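Local coordinates for protein TbpB (Actinobacillus pleuropneumoniae, PDB 3HOL) that probably binds host transferrin at the cell surface, as the lipoprotein component of a bacterial receptor used for iron acquisition, at residues 35-46 / 128-136; 54-62 / 74-85. All blocks are in the same frame, centred on the assembly; numbering follows the deposited sequence.

Contact 1 (35-46 / 128-136); sequences PVSSFENKKVDI and FTSNANLNN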
# COMPACT_ATOMS: atom_id res chain seq x y z
N PRO A 35 14.30 -20.30 -13.52
CA PRO A 35 14.54 -20.57 -14.94
C PRO A 35 15.17 -21.94 -15.20
O PRO A 35 15.99 -22.41 -14.42
CB PRO A 35 15.56 -19.50 -15.34
CG PRO A 35 15.22 -18.35 -14.43
CD PRO A 35 14.97 -19.04 -13.10
N VAL A 36 14.81 -22.52 -16.33
CA VAL A 36 15.35 -23.79 -16.80
C VAL A 36 15.74 -23.62 -18.28
O VAL A 36 14.95 -23.12 -19.08
CB VAL A 36 14.27 -24.90 -16.63
CG1 VAL A 36 14.68 -26.20 -17.37
CG2 VAL A 36 14.02 -25.17 -15.10
N SER A 37 16.97 -23.95 -18.61
CA SER A 37 17.46 -23.81 -19.98
C SER A 37 17.52 -25.20 -20.63
O SER A 37 17.04 -26.17 -20.06
CB SER A 37 18.82 -23.13 -20.00
OG SER A 37 19.80 -23.90 -19.33
N SER A 38 18.10 -25.28 -21.84
CA SER A 38 18.22 -26.55 -22.57
C SER A 38 19.33 -26.41 -23.59
O SER A 38 19.81 -25.30 -23.84
CB SER A 38 16.93 -26.87 -23.30
OG SER A 38 16.74 -25.91 -24.34
N PHE A 39 19.72 -27.53 -24.21
CA PHE A 39 20.76 -27.53 -25.26
C PHE A 39 20.42 -26.56 -26.40
O PHE A 39 21.32 -25.91 -26.96
CB PHE A 39 21.01 -28.97 -25.81
CG PHE A 39 21.29 -29.01 -27.30
CD1 PHE A 39 22.59 -28.81 -27.80
CD2 PHE A 39 20.23 -29.23 -28.22
CE1 PHE A 39 22.85 -28.82 -29.19
CE2 PHE A 39 20.47 -29.25 -29.61
CZ PHE A 39 21.79 -29.04 -30.10
N GLU A 40 19.14 -26.47 -26.75
CA GLU A 40 18.68 -25.60 -27.82
C GLU A 40 18.62 -24.09 -27.45
O GLU A 40 18.89 -23.23 -28.32
CB GLU A 40 17.31 -26.06 -28.31
CG GLU A 40 16.40 -24.86 -28.63
CD GLU A 40 15.00 -25.25 -29.08
OE1 GLU A 40 14.29 -25.91 -28.29
OE2 GLU A 40 14.63 -24.88 -30.21
N ASN A 41 18.24 -23.78 -26.20
CA ASN A 41 18.22 -22.42 -25.62
C ASN A 41 19.02 -22.48 -24.37
O ASN A 41 18.45 -22.76 -23.31
CB ASN A 41 16.83 -21.98 -25.17
CG ASN A 41 15.90 -21.67 -26.29
OD1 ASN A 41 14.74 -22.08 -26.25
ND2 ASN A 41 16.37 -20.90 -27.29
N LYS A 42 20.32 -22.23 -24.46
CA LYS A 42 21.23 -22.49 -23.37
C LYS A 42 21.24 -21.42 -22.28
O LYS A 42 21.67 -21.70 -21.19
CB LYS A 42 22.64 -22.65 -23.91
CG LYS A 42 22.78 -23.74 -24.95
CD LYS A 42 24.24 -24.04 -25.11
CE LYS A 42 24.50 -25.05 -26.20
NZ LYS A 42 25.90 -25.48 -25.99
N LYS A 43 20.82 -20.20 -22.61
CA LYS A 43 20.68 -19.12 -21.60
C LYS A 43 19.20 -18.76 -21.46
O LYS A 43 18.52 -18.42 -22.44
CB LYS A 43 21.55 -17.92 -21.99
CG LYS A 43 21.91 -16.96 -20.86
CD LYS A 43 22.93 -15.89 -21.33
CE LYS A 43 22.91 -14.65 -20.45
NZ LYS A 43 21.69 -13.87 -20.73
N VAL A 44 18.67 -18.89 -20.25
CA VAL A 44 17.30 -18.49 -19.97
C VAL A 44 17.32 -17.61 -18.70
O VAL A 44 17.79 -18.03 -17.62
CB VAL A 44 16.34 -19.70 -19.81
CG1 VAL A 44 14.93 -19.29 -19.29
CG2 VAL A 44 16.20 -20.48 -21.16
N ASP A 45 16.82 -16.39 -18.86
CA ASP A 45 16.99 -15.34 -17.84
C ASP A 45 15.79 -15.29 -16.91
O ASP A 45 14.77 -15.90 -17.19
CB ASP A 45 17.16 -13.97 -18.53
CG ASP A 45 18.53 -13.82 -19.20
OD1 ASP A 45 19.49 -14.52 -18.85
OD2 ASP A 45 18.62 -13.02 -20.14
N ILE A 46 15.90 -14.52 -15.82
CA ILE A 46 14.74 -14.21 -15.00
C ILE A 46 13.71 -13.54 -15.90
O ILE A 46 14.05 -12.58 -16.61
CB ILE A 46 15.13 -13.27 -13.83
CG1 ILE A 46 16.27 -13.89 -12.98
CG2 ILE A 46 13.93 -12.92 -12.93
CD1 ILE A 46 15.84 -15.15 -12.23
N PHE A 128 17.13 -16.31 -3.18
CA PHE A 128 17.39 -15.94 -4.56
C PHE A 128 17.19 -17.13 -5.46
O PHE A 128 17.23 -18.29 -5.00
CB PHE A 128 18.84 -15.42 -4.79
CG PHE A 128 19.94 -16.44 -4.44
CD1 PHE A 128 20.39 -17.37 -5.39
CD2 PHE A 128 20.53 -16.45 -3.18
CE1 PHE A 128 21.39 -18.31 -5.05
CE2 PHE A 128 21.52 -17.38 -2.85
CZ PHE A 128 21.94 -18.31 -3.80
N THR A 129 17.03 -16.82 -6.75
CA THR A 129 17.27 -17.83 -7.79
C THR A 129 18.18 -17.22 -8.85
O THR A 129 18.02 -16.03 -9.18
CB THR A 129 15.97 -18.43 -8.43
OG1 THR A 129 16.33 -19.31 -9.51
CG2 THR A 129 14.98 -17.33 -8.99
N SER A 130 19.17 -17.97 -9.33
CA SER A 130 19.91 -17.45 -10.49
C SER A 130 19.13 -17.72 -11.78
O SER A 130 18.04 -18.30 -11.77
CB SER A 130 21.32 -18.04 -10.56
OG SER A 130 21.24 -19.36 -11.09
N ASN A 131 19.65 -17.24 -12.91
CA ASN A 131 19.13 -17.70 -14.19
C ASN A 131 19.77 -19.05 -14.52
O ASN A 131 20.55 -19.57 -13.69
CB ASN A 131 19.40 -16.65 -15.28
CG ASN A 131 20.86 -16.47 -15.58
OD1 ASN A 131 21.74 -16.82 -14.79
ND2 ASN A 131 21.14 -15.87 -16.74
N ALA A 132 19.45 -19.60 -15.70
CA ALA A 132 20.00 -20.88 -16.18
C ALA A 132 20.91 -20.61 -17.38
O ALA A 132 20.48 -20.02 -18.38
CB ALA A 132 18.89 -21.87 -16.57
N ASN A 133 22.17 -21.03 -17.28
CA ASN A 133 23.15 -20.78 -18.36
C ASN A 133 24.01 -21.98 -18.59
O ASN A 133 24.94 -22.24 -17.81
CB ASN A 133 24.05 -19.58 -18.09
CG ASN A 133 24.73 -19.04 -19.36
OD1 ASN A 133 24.92 -19.78 -20.32
ND2 ASN A 133 25.12 -17.74 -19.34
N LEU A 134 23.70 -22.69 -19.67
CA LEU A 134 24.42 -23.90 -20.06
C LEU A 134 25.64 -23.64 -20.93
O LEU A 134 26.40 -24.58 -21.23
CB LEU A 134 23.49 -24.83 -20.82
CG LEU A 134 22.80 -25.94 -20.02
CD1 LEU A 134 21.70 -26.57 -20.88
CD2 LEU A 134 23.78 -26.99 -19.56
N ASN A 135 25.83 -22.39 -21.34
CA ASN A 135 26.96 -22.04 -22.20
C ASN A 135 28.32 -22.36 -21.59
O ASN A 135 28.66 -21.87 -20.51
CB ASN A 135 26.88 -20.59 -22.62
CG ASN A 135 25.72 -20.33 -23.55
OD1 ASN A 135 25.59 -20.97 -24.60
ND2 ASN A 135 24.86 -19.40 -23.17
N ASN A 136 29.10 -23.19 -22.30
CA ASN A 136 30.46 -23.53 -21.86
C ASN A 136 31.31 -22.33 -21.53
O ASN A 136 32.13 -22.39 -20.62
CB ASN A 136 31.19 -24.38 -22.91
CG ASN A 136 31.04 -25.89 -22.66
OD1 ASN A 136 30.40 -26.33 -21.69
ND2 ASN A 136 31.64 -26.70 -23.55
O HOH W 1 28.17 -23.65 -24.95
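V44 and A132 form the hydrogen-bonded pair of a short antiparallel ladder, in which strand 43-44 pairs with the last residues of strand 119-133 of what is probably the N-lobe beta barrel. V44 N reaches A132 O at 2.8 Å, and A132 N returns the bond to V44 O. K43 and N133 make the adjoining non-hydrogen-bonded pair. Beyond it, L134 N closes on K42 O at 2.7 Å with a nearly straight N-H (175°).

A second kind of contact is polar. N131 and D45 run side by side, their amide and carboxylate planes 23° apart, and N131 ND2 donates in its own amide plane to D45 OD1 (3.0 Å). D45 OD1 also takes K43 NZ at 3.0 Å, here through its syn lone pair, as a salt bridge. Two donors thus grip OD1, and a weak bond from K43 NZ to D45 OD2 helps to limit the carboxylate's rotation, while R140 holds the other end of the N131 amide. With CG anti to the backbone N (chi1 -159°), the K43 chain is carried across the N133 amide, K43 CD lying 3.5 Å from N133 ND2.

In the apolar packing, A132 CB lies 4.3 Å from P35 CB and also meets the S37 hydroxyl, whose OG is bonded to the K155 carbonyl. L134 extends this patch, its CD1 branch reaching past S37 to lie 3.6 Å from S38 C.

Contact 2 (54-62 / 74-85); sequences NGNLDDVPY and IKTKDSSLQYVR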
# COMPACT_ATOMS: atom_id res chain seq x y z
N ASN A 54 -2.59 -11.97 -2.67
CA ASN A 54 -2.98 -12.67 -1.44
C ASN A 54 -1.90 -12.32 -0.39
O ASN A 54 -0.75 -12.73 -0.56
CB ASN A 54 -3.01 -14.20 -1.74
CG ASN A 54 -3.28 -15.05 -0.53
OD1 ASN A 54 -3.53 -14.54 0.55
ND2 ASN A 54 -3.25 -16.38 -0.70
N GLY A 55 -2.28 -11.57 0.66
CA GLY A 55 -1.38 -11.25 1.79
C GLY A 55 -1.34 -12.26 2.93
O GLY A 55 -0.69 -12.00 3.95
N ASN A 56 -1.99 -13.42 2.77
CA ASN A 56 -2.03 -14.42 3.85
C ASN A 56 -0.69 -15.13 3.88
O ASN A 56 -0.32 -15.79 2.91
CB ASN A 56 -3.20 -15.43 3.65
CG ASN A 56 -3.24 -16.58 4.71
OD1 ASN A 56 -2.35 -16.73 5.57
ND2 ASN A 56 -4.32 -17.37 4.65
N LEU A 57 0.00 -15.02 5.01
CA LEU A 57 1.34 -15.58 5.16
C LEU A 57 1.39 -17.11 5.20
O LEU A 57 2.45 -17.70 4.98
CB LEU A 57 2.04 -15.00 6.39
CG LEU A 57 2.07 -13.45 6.41
CD1 LEU A 57 2.91 -13.03 7.61
CD2 LEU A 57 2.66 -12.81 5.09
N ASP A 58 0.26 -17.74 5.46
CA ASP A 58 0.20 -19.18 5.51
C ASP A 58 0.05 -19.79 4.14
O ASP A 58 0.28 -20.99 3.99
CB ASP A 58 -0.94 -19.62 6.43
CG ASP A 58 -0.58 -19.40 7.87
OD1 ASP A 58 0.55 -19.77 8.25
OD2 ASP A 58 -1.38 -18.83 8.61
N ASP A 59 -0.37 -19.00 3.16
CA ASP A 59 -0.41 -19.50 1.79
C ASP A 59 0.88 -19.16 1.01
O ASP A 59 1.12 -17.99 0.68
CB ASP A 59 -1.59 -18.91 1.05
CG ASP A 59 -2.93 -19.25 1.69
OD1 ASP A 59 -3.06 -20.29 2.39
OD2 ASP A 59 -3.87 -18.47 1.47
N VAL A 60 1.66 -20.18 0.69
CA VAL A 60 2.85 -19.99 -0.11
C VAL A 60 2.46 -20.08 -1.60
O VAL A 60 1.64 -20.93 -1.96
CB VAL A 60 3.89 -21.04 0.29
CG1 VAL A 60 5.17 -20.82 -0.40
CG2 VAL A 60 4.15 -20.92 1.81
N PRO A 61 3.02 -19.19 -2.46
CA PRO A 61 2.70 -19.30 -3.88
C PRO A 61 2.95 -20.72 -4.43
O PRO A 61 3.95 -21.34 -4.10
CB PRO A 61 3.66 -18.31 -4.54
CG PRO A 61 4.03 -17.34 -3.51
CD PRO A 61 3.90 -18.03 -2.17
N TYR A 62 2.04 -21.23 -5.26
CA TYR A 62 2.23 -22.52 -5.95
C TYR A 62 2.35 -23.74 -5.04
O TYR A 62 2.85 -24.80 -5.44
CB TYR A 62 3.42 -22.43 -6.93
CG TYR A 62 3.09 -21.46 -8.05
CD1 TYR A 62 2.16 -21.82 -9.03
CD2 TYR A 62 3.65 -20.18 -8.08
CE1 TYR A 62 1.81 -20.93 -10.05
CE2 TYR A 62 3.32 -19.27 -9.10
CZ TYR A 62 2.39 -19.66 -10.08
OH TYR A 62 2.04 -18.80 -11.09
N ILE A 74 9.56 -26.40 0.95
CA ILE A 74 9.00 -25.06 1.13
C ILE A 74 9.72 -24.45 2.32
O ILE A 74 9.76 -25.05 3.41
CB ILE A 74 7.50 -25.16 1.44
CG1 ILE A 74 6.77 -25.70 0.19
CG2 ILE A 74 6.87 -23.78 1.92
CD1 ILE A 74 5.39 -26.19 0.52
N LYS A 75 10.33 -23.29 2.12
CA LYS A 75 11.14 -22.74 3.21
C LYS A 75 10.20 -22.47 4.36
O LYS A 75 9.12 -21.95 4.17
CB LYS A 75 11.79 -21.44 2.81
CG LYS A 75 12.92 -21.02 3.82
CD LYS A 75 13.33 -19.55 3.57
CE LYS A 75 14.49 -19.15 4.48
NZ LYS A 75 14.77 -17.69 4.26
N THR A 76 10.65 -22.85 5.54
CA THR A 76 9.86 -22.76 6.77
C THR A 76 9.39 -21.32 7.08
O THR A 76 10.01 -20.34 6.64
CB THR A 76 10.68 -23.37 7.95
OG1 THR A 76 9.82 -23.57 9.08
CG2 THR A 76 11.79 -22.43 8.36
N LYS A 77 8.27 -21.21 7.80
CA LYS A 77 7.71 -19.94 8.20
C LYS A 77 8.36 -19.47 9.51
O LYS A 77 8.38 -20.23 10.49
CB LYS A 77 6.21 -20.10 8.42
CG LYS A 77 5.45 -18.80 8.61
CD LYS A 77 3.93 -19.07 8.57
CE LYS A 77 3.11 -17.78 8.72
NZ LYS A 77 2.99 -17.34 10.14
N ASP A 78 8.93 -18.27 9.51
CA ASP A 78 9.53 -17.71 10.70
C ASP A 78 8.41 -17.21 11.64
O ASP A 78 7.72 -16.26 11.32
CB ASP A 78 10.51 -16.60 10.31
CG ASP A 78 11.20 -15.92 11.51
OD1 ASP A 78 10.74 -16.06 12.68
OD2 ASP A 78 12.23 -15.23 11.27
N SER A 79 8.26 -17.84 12.82
CA SER A 79 7.13 -17.53 13.70
C SER A 79 7.14 -16.11 14.29
O SER A 79 6.13 -15.66 14.80
CB SER A 79 7.02 -18.57 14.83
OG SER A 79 6.53 -19.79 14.28
N SER A 80 8.27 -15.42 14.23
CA SER A 80 8.36 -14.05 14.77
C SER A 80 7.85 -12.98 13.77
O SER A 80 7.70 -11.81 14.12
CB SER A 80 9.79 -13.74 15.19
OG SER A 80 10.67 -13.73 14.06
N LEU A 81 7.67 -13.38 12.51
CA LEU A 81 7.21 -12.44 11.46
C LEU A 81 5.71 -12.45 11.41
O LEU A 81 5.11 -13.49 11.14
CB LEU A 81 7.80 -12.83 10.07
CG LEU A 81 9.33 -12.69 10.01
CD1 LEU A 81 9.88 -13.13 8.66
CD2 LEU A 81 9.74 -11.21 10.29
N GLN A 82 5.08 -11.30 11.66
CA GLN A 82 3.62 -11.20 11.66
C GLN A 82 3.02 -10.69 10.36
O GLN A 82 1.84 -10.93 10.06
CB GLN A 82 3.17 -10.26 12.80
CG GLN A 82 3.60 -10.70 14.19
CD GLN A 82 3.16 -9.70 15.20
OE1 GLN A 82 3.94 -8.85 15.61
NE2 GLN A 82 1.89 -9.73 15.56
N TYR A 83 3.79 -9.98 9.56
CA TYR A 83 3.20 -9.24 8.42
C TYR A 83 3.90 -9.56 7.11
O TYR A 83 3.39 -9.15 6.07
CB TYR A 83 3.33 -7.71 8.66
CG TYR A 83 2.60 -7.30 9.92
CD1 TYR A 83 1.20 -7.31 9.95
CD2 TYR A 83 3.30 -6.89 11.06
CE1 TYR A 83 0.48 -6.94 11.10
CE2 TYR A 83 2.61 -6.49 12.22
CZ TYR A 83 1.19 -6.53 12.23
OH TYR A 83 0.46 -6.15 13.36
N VAL A 84 5.06 -10.21 7.14
CA VAL A 84 5.78 -10.47 5.87
C VAL A 84 6.25 -11.93 5.78
O VAL A 84 6.34 -12.62 6.79
CB VAL A 84 6.99 -9.50 5.68
CG1 VAL A 84 6.55 -8.06 5.74
CG2 VAL A 84 8.13 -9.76 6.74
N ARG A 85 6.55 -12.41 4.58
CA ARG A 85 7.20 -13.73 4.43
C ARG A 85 7.94 -13.75 3.10
O ARG A 85 7.37 -13.35 2.08
CB ARG A 85 6.16 -14.88 4.42
CG ARG A 85 6.80 -16.28 4.35
CD ARG A 85 5.76 -17.42 4.44
NE ARG A 85 6.41 -18.75 4.54
CZ ARG A 85 5.75 -19.89 4.78
NH1 ARG A 85 4.42 -19.87 5.00
NH2 ARG A 85 6.44 -21.05 4.84
O HOH W 2 2.57 -22.06 5.59
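R85 and L57 join an Asx turn to an antiparallel sheet: N56 OD1 accepts from D58 N, inside a type I turn from N56 to D59, and R85 rises to that turn from strand 84-91. The sheet, five strands ending in 50-52 and 72-74, is consistent with an N-lobe handle domain. K106, on the neighbouring strand 101-107, secures the same loop by bonds to the carbonyls of N54, N56 and D59.

R85 is the side chain to follow. Its CB lies 4.1 Å from L57 CD2. CG stands anti to the backbone N (chi1 -176°), and from there the chain runs extended beneath the turn, bringing CD to 3.4 Å from L57 O. The guanidinium then meets different groups on its faces and its rim. V60 CG2 sits over one face, 3.5 Å from R85 CZ, with V60 crossing the arginine at about a right angle; K77 CB is over the centre of the opposite face. At the edge, R85 NH1 donates in plane to L57 O (2.9 Å, 161°). NH1 also donates to a water that D58 O accepts from, while NH2 donates to K75 O. The in-plane partners and the two covered faces fix the orientation of the guanidinium plane.

Both methyls of L57 lie against the backbone of residues 82-84; L57 CD1 lies closest, 3.4 Å from Q82 O. At the outer margin K77 crosses D58 obliquely, K77 CE 3.3 Å from D58 OD1, and K77 NZ makes only a long salt bridge, 3.9 Å, to that same D58 OD1.

From the N terminus the chain leaves strand 29-33, enters 35-46 and forms strand 43-44, whose partner, the end of strand 119-133, follows nearly 90 residues later. Before that partner arrives, strand 50-52 leads into the loop 54-62, and contact 2 closes a loop of 11 intervening residues that holds helix 63-66 and the start of strand 72-74. Strands 84-91 and 101-107 then complete the five-stranded sheet, and strand 119-133 returns to close contact 1. Contact 2 is therefore nested within contact 1. Their centres stand 28 Å apart, their nearest atoms about 8 Å. The inner closure ties a loop to its own sheet; the outer one ties the segment following strand 29-33 to the neighbouring barrel.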